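Long-range contacts in glycosylation Associate Protein 2 (Streptococcus agalactiae serotype V, PDB 6OYC), which probably takes part, as a component of the Gap123 complex, in the glycosylation and accessory Sec export of a serine-rich-repeat surface glycoprotein: residues Q139-R143 with F170-Y176; G154-L158 with K253-L257. All coordinates share one frame; numbering follows the deposited sequence.

Contact 1: Q139-R143 with F170-Y176; sequences QIQIR and FLLNFAY
Ile140 and Phe174 lie side by side on one face of an antiparallel beta-sheet in which 140-142, one of the two outermost strands, pairs with strand 168-180. Ile140 CG1 sits over the Phe174 ring, 4.1 Å from its centroid, in a CH-pi contact. The other branch, CG2, anti to the backbone N while CG1 lies beside it (chi1 -66°), turns to Leu172 and meets Leu172 CD1 at 3.6 Å. These apolar groups point at the facing sheet, where Leu158 and Leu254 receive Ile140. A classic beta bulge, with Leu171 and Leu172 both opposite Leu244 of strand 238-247, interrupts the other edge of strand 168-180. On the opposite face Gln141 and Asn173 cross with amide planes 69° apart. Asn173 ND2 reaches a lone pair of Gln141 OE1 at 3.0 Å and also bonds to its neighbour Phe174 O, approaching from above that carbonyl plane. At one end the Gln139 amide stands steeply to the Tyr176 ring, with OE1 at the ring edge and weakly bonded to Tyr176 N. At the other, Arg143 NH1 forms a salt bridge with Glu147, while Arg143 NE, with Phe170 O near the guanidinium plane, donates to that oxygen at 2.7 Å.

Contact 2: G154-L158 with K253-L257; sequences GNNYL and KLGPL
Leu158 O accepts the N-H of Leu254 at 2.7 Å, in a bond close to straight (165° at the hydrogen) that lies in the carbonyl plane. Its return partner runs from Leu158 N to Leu254 O at 2.8 Å, also in plane, so the two residues hold each other by both backbone polar groups. Each acceptor takes a CA-H as well: Lys253 CA comes to 3.2 Å from Leu158 O, and Tyr157 CA to 3.1 Å from Leu254 O. One residue earlier, Asn156 O receives Gly255 CA at 3.2 Å.

This is a hydrogen-bonded antiparallel pair, joining strand 157-165 to strand 251-262 in one layer of a two-layer beta domain. The side chains of Leu158 and Leu254 leave the pair on the same face, toward the other sheet, where both meet Ile140. On the reverse face the Tyr157 ring leans obliquely across Gly255, with CD2 3.7 Å from its CA; no side chain on Gly255 intervenes. The ring gets there with CG beside the backbone N and anti to the carbonyl carbon (chi1 -65°). Its CE2 touches Pro256 CD more loosely at 4.5 Å, and the same carbon, Pro256 CD, also lies 3.7 Å from Asn156 O. The phenol oxygen is gripped from beyond the two segments by Glu191 and His282, which probably helps to hold the tilt of the ring. Asn156 ND2 bonds to Gln136, tying this part of the chain to a neighbouring loop. Lys253 lies at the margin: of its side chain, CB is the part that nears Leu158 O, while its chain leads away, bent at its last torsion (chi4 74°), and NZ forms a salt bridge with Glu195.

Overall arrangement
From the N terminus, the chain leaves an N-terminal region with a five-stranded parallel sheet and enters the beta domain, where 139-143 forms an outer strand. The hairpin of strands 149-153 and 157-165 follows, bringing in 154-158 before 170-176 returns to 139-143 and contact 1 closes a loop of 26 residues. Contact 2 closes one of 94 residues, all-beta apart from its loops and turns, when 253-257 reaches 154-158. The segments alternate, so the two closures cross. Each contact belongs to a different sheet; the sheets meet face to face, with Leu172 CD2 3.6 Å from Leu254 CD1 and Phe174 packing on Leu257. The later mixed sheet, with its helices, is consistent with the alpha/beta-hydrolase clan of the family.

Contact 1: Q139-R143 with F170-Y176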
loop_
_atom_site.group_PDB
_atom_site.type_symbol
_atom_site.label_atom_id
_atom_site.label_comp_id
_atom_site.label_asym_id
_atom_site.label_seq_id
_atom_site.Cartn_x
_atom_site.Cartn_y
_atom_site.Cartn_z
ATOM N N GLN B 139 6.288 17.887 14.149
ATOM C CA GLN B 139 6.229 17.297 15.487
ATOM C C GLN B 139 7.566 17.284 16.214
ATOM O O GLN B 139 7.599 16.989 17.417
ATOM C CB GLN B 139 5.827 15.831 15.412
ATOM C CG GLN B 139 4.435 15.541 15.211
ATOM C CD GLN B 139 4.092 14.298 15.949
ATOM O OE1 GLN B 139 4.822 13.863 16.890
ATOM N NE2 GLN B 139 2.972 13.708 15.567
ATOM N N ILE B 140 8.667 17.446 15.494
ATOM C CA ILE B 140 9.983 17.222 16.073
ATOM C C ILE B 140 10.353 18.402 16.967
ATOM O O ILE B 140 10.131 19.571 16.614
ATOM C CB ILE B 140 11.019 16.984 14.960
ATOM C CG1 ILE B 140 10.705 15.676 14.242
ATOM C CG2 ILE B 140 12.443 16.964 15.525
ATOM C CD1 ILE B 140 11.718 15.290 13.174
ATOM N N GLN B 141 10.874 18.096 18.149
ATOM C CA GLN B 141 11.415 19.102 19.062
ATOM C C GLN B 141 12.916 18.841 19.183
ATOM O O GLN B 141 13.337 17.881 19.838
ATOM C CB GLN B 141 10.710 19.049 20.415
ATOM C CG GLN B 141 9.246 19.454 20.352
ATOM C CD GLN B 141 8.461 19.091 21.603
ATOM O OE1 GLN B 141 8.519 17.957 22.100
ATOM N NE2 GLN B 141 7.720 20.053 22.118
ATOM N N ILE B 142 13.721 19.672 18.517
ATOM C CA ILE B 142 15.171 19.545 18.595
ATOM C C ILE B 142 15.633 20.026 19.962
ATOM O O ILE B 142 15.006 20.894 20.578
ATOM C CB ILE B 142 15.839 20.347 17.458
ATOM C CG1 ILE B 142 15.341 19.852 16.105
ATOM C CG2 ILE B 142 17.382 20.217 17.477
ATOM C CD1 ILE B 142 15.298 20.965 15.080
ATOM N N ARG B 143 16.710 19.436 20.470
ATOM C CA ARG B 143 17.232 19.929 21.735
ATOM C C ARG B 143 17.613 21.398 21.577
ATOM O O ARG B 143 18.196 21.795 20.561
ATOM C CB ARG B 143 18.415 19.089 22.209
ATOM C CG ARG B 143 19.739 19.353 21.554
ATOM C CD ARG B 143 20.791 18.685 22.391
ATOM N NE ARG B 143 21.825 18.080 21.574
ATOM C CZ ARG B 143 22.914 18.723 21.176
ATOM N NH1 ARG B 143 23.087 19.990 21.523
ATOM N NH2 ARG B 143 23.823 18.097 20.444
ATOM N N PHE B 170 21.710 12.931 22.832
ATOM C CA PHE B 170 20.333 13.305 22.547
ATOM C C PHE B 170 20.302 14.457 21.557
ATOM O O PHE B 170 20.973 15.473 21.744
ATOM C CB PHE B 170 19.596 13.692 23.833
ATOM C CG PHE B 170 18.196 14.198 23.594
ATOM C CD1 PHE B 170 17.207 13.344 23.122
ATOM C CD2 PHE B 170 17.869 15.530 23.832
ATOM C CE1 PHE B 170 15.905 13.794 22.904
ATOM C CE2 PHE B 170 16.565 15.995 23.623
ATOM C CZ PHE B 170 15.585 15.119 23.150
ATOM N N LEU B 171 19.550 14.279 20.482
ATOM C CA LEU B 171 19.422 15.321 19.476
ATOM C C LEU B 171 18.018 15.903 19.398
ATOM O O LEU B 171 17.870 17.130 19.312
ATOM C CB LEU B 171 19.829 14.787 18.100
ATOM C CG LEU B 171 19.616 15.803 16.971
ATOM C CD1 LEU B 171 20.440 17.073 17.209
ATOM C CD2 LEU B 171 19.944 15.181 15.639
ATOM N N LEU B 172 16.980 15.057 19.435
ATOM C CA LEU B 172 15.605 15.508 19.250
ATOM C C LEU B 172 14.636 14.443 19.747
ATOM O O LEU B 172 14.965 13.258 19.819
ATOM C CB LEU B 172 15.317 15.828 17.778
ATOM C CG LEU B 172 15.430 14.660 16.786
ATOM C CD1 LEU B 172 14.086 13.957 16.604
ATOM C CD2 LEU B 172 15.947 15.176 15.446
ATOM N N ASN B 173 13.415 14.866 20.038
ATOM C CA ASN B 173 12.347 13.925 20.317
ATOM C C ASN B 173 11.135 14.272 19.470
ATOM O O ASN B 173 11.041 15.358 18.886
ATOM C CB ASN B 173 11.965 13.918 21.795
ATOM C CG ASN B 173 11.404 15.255 22.256
ATOM O OD1 ASN B 173 12.155 16.152 22.654
ATOM N ND2 ASN B 173 10.084 15.406 22.167
ATOM N N PHE B 174 10.214 13.310 19.380
ATOM C CA PHE B 174 8.889 13.569 18.846
ATOM C C PHE B 174 7.995 13.972 20.010
ATOM O O PHE B 174 8.033 13.337 21.070
ATOM C CB PHE B 174 8.333 12.342 18.117
ATOM C CG PHE B 174 8.949 12.138 16.764
ATOM C CD1 PHE B 174 10.194 11.528 16.636
ATOM C CD2 PHE B 174 8.310 12.597 15.623
ATOM C CE1 PHE B 174 10.788 11.364 15.376
ATOM C CE2 PHE B 174 8.884 12.427 14.362
ATOM C CZ PHE B 174 10.133 11.812 14.239
ATOM N N ALA B 175 7.218 15.044 19.814
ATOM C CA ALA B 175 6.372 15.564 20.888
ATOM C C ALA B 175 5.210 14.633 21.231
ATOM O O ALA B 175 4.796 14.571 22.401
ATOM C CB ALA B 175 5.826 16.940 20.506
ATOM N N TYR B 176 4.669 13.912 20.254
ATOM C CA TYR B 176 3.451 13.142 20.484
ATOM C C TYR B 176 3.728 11.652 20.622
ATOM O O TYR B 176 4.789 11.148 20.249
ATOM C CB TYR B 176 2.438 13.382 19.361
ATOM C CG TYR B 176 1.882 14.771 19.441
ATOM C CD1 TYR B 176 0.844 15.070 20.313
ATOM C CD2 TYR B 176 2.427 15.805 18.681
ATOM C CE1 TYR B 176 0.341 16.353 20.403
ATOM C CE2 TYR B 176 1.928 17.089 18.769
ATOM C CZ TYR B 176 0.891 17.363 19.634
ATOM O OH TYR B 176 0.400 18.656 19.727
#

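Contact 2: G154-L158 with K253-L257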
loop_
_atom_site.group_PDB
_atom_site.type_symbol
_atom_site.label_atom_id
_atom_site.label_comp_id
_atom_site.label_asym_id
_atom_site.label_seq_id
_atom_site.Cartn_x
_atom_site.Cartn_y
_atom_site.Cartn_z
ATOM N N GLY B 154 10.669 22.625 3.079
ATOM C CA GLY B 154 9.250 22.455 2.999
ATOM C C GLY B 154 8.690 21.725 4.210
ATOM O O GLY B 154 9.289 21.651 5.297
ATOM N N ASN B 155 7.519 21.143 3.995
ATOM C CA ASN B 155 6.754 20.635 5.114
ATOM C C ASN B 155 7.163 19.244 5.551
ATOM O O ASN B 155 6.683 18.786 6.590
ATOM C CB ASN B 155 5.264 20.631 4.784
ATOM C CG ASN B 155 4.430 21.052 5.954
ATOM O OD1 ASN B 155 4.758 22.029 6.631
ATOM N ND2 ASN B 155 3.362 20.317 6.224
ATOM N N ASN B 156 8.034 18.562 4.823
ATOM C CA ASN B 156 8.226 17.149 5.105
ATOM C C ASN B 156 9.670 16.717 5.345
ATOM O O ASN B 156 9.904 15.525 5.591
ATOM C CB ASN B 156 7.618 16.316 3.971
ATOM C CG ASN B 156 6.123 16.601 3.788
ATOM O OD1 ASN B 156 5.732 17.387 2.910
ATOM N ND2 ASN B 156 5.285 15.983 4.635
ATOM N N TYR B 157 10.635 17.633 5.299
ATOM C CA TYR B 157 12.026 17.266 5.527
ATOM C C TYR B 157 12.716 18.267 6.444
ATOM O O TYR B 157 12.559 19.485 6.290
ATOM C CB TYR B 157 12.770 17.125 4.200
ATOM C CG TYR B 157 12.199 15.971 3.422
ATOM C CD1 TYR B 157 11.132 16.155 2.544
ATOM C CD2 TYR B 157 12.682 14.680 3.612
ATOM C CE1 TYR B 157 10.591 15.079 1.852
ATOM C CE2 TYR B 157 12.146 13.604 2.926
ATOM C CZ TYR B 157 11.100 13.806 2.050
ATOM O OH TYR B 157 10.559 12.735 1.366
ATOM N N LEU B 158 13.451 17.727 7.416
ATOM C CA LEU B 158 14.256 18.495 8.347
ATOM C C LEU B 158 15.712 18.097 8.165
ATOM O O LEU B 158 16.041 16.903 8.104
ATOM C CB LEU B 158 13.818 18.270 9.796
ATOM C CG LEU B 158 14.792 18.718 10.886
ATOM C CD1 LEU B 158 15.128 20.202 10.777
ATOM C CD2 LEU B 158 14.217 18.391 12.275
ATOM N N LYS B 253 19.149 14.241 7.288
ATOM C CA LYS B 253 17.900 14.716 6.703
ATOM C C LYS B 253 16.813 13.757 7.141
ATOM O O LYS B 253 16.867 12.576 6.802
ATOM C CB LYS B 253 17.948 14.773 5.173
ATOM C CG LYS B 253 18.945 15.752 4.586
ATOM C CD LYS B 253 18.502 16.182 3.181
ATOM C CE LYS B 253 19.558 17.035 2.462
ATOM N NZ LYS B 253 20.739 16.259 1.974
ATOM N N LEU B 254 15.830 14.257 7.875
ATOM C CA LEU B 254 14.714 13.452 8.353
ATOM C C LEU B 254 13.467 13.759 7.543
ATOM O O LEU B 254 13.148 14.928 7.306
ATOM C CB LEU B 254 14.447 13.724 9.830
ATOM C CG LEU B 254 15.641 13.387 10.721
ATOM C CD1 LEU B 254 15.440 13.952 12.108
ATOM C CD2 LEU B 254 15.846 11.876 10.782
ATOM N N GLY B 255 12.760 12.717 7.137
ATOM C CA GLY B 255 11.456 12.882 6.544
ATOM C C GLY B 255 10.386 12.354 7.477
ATOM O O GLY B 255 10.605 12.215 8.679
ATOM N N PRO B 256 9.207 12.041 6.946
ATOM C CA PRO B 256 8.139 11.533 7.806
ATOM C C PRO B 256 8.563 10.270 8.538
ATOM O O PRO B 256 9.321 9.444 8.023
ATOM C CB PRO B 256 6.996 11.236 6.824
ATOM C CG PRO B 256 7.351 11.967 5.562
ATOM C CD PRO B 256 8.841 11.997 5.521
ATOM N N LEU B 257 8.045 10.118 9.754
ATOM C CA LEU B 257 8.095 8.853 10.476
ATOM C C LEU B 257 6.742 8.173 10.293
ATOM O O LEU B 257 5.719 8.679 10.769
ATOM C CB LEU B 257 8.418 9.080 11.957
ATOM C CG LEU B 257 8.113 7.920 12.905
ATOM C CD1 LEU B 257 9.017 6.733 12.574
ATOM C CD2 LEU B 257 8.296 8.336 14.372
#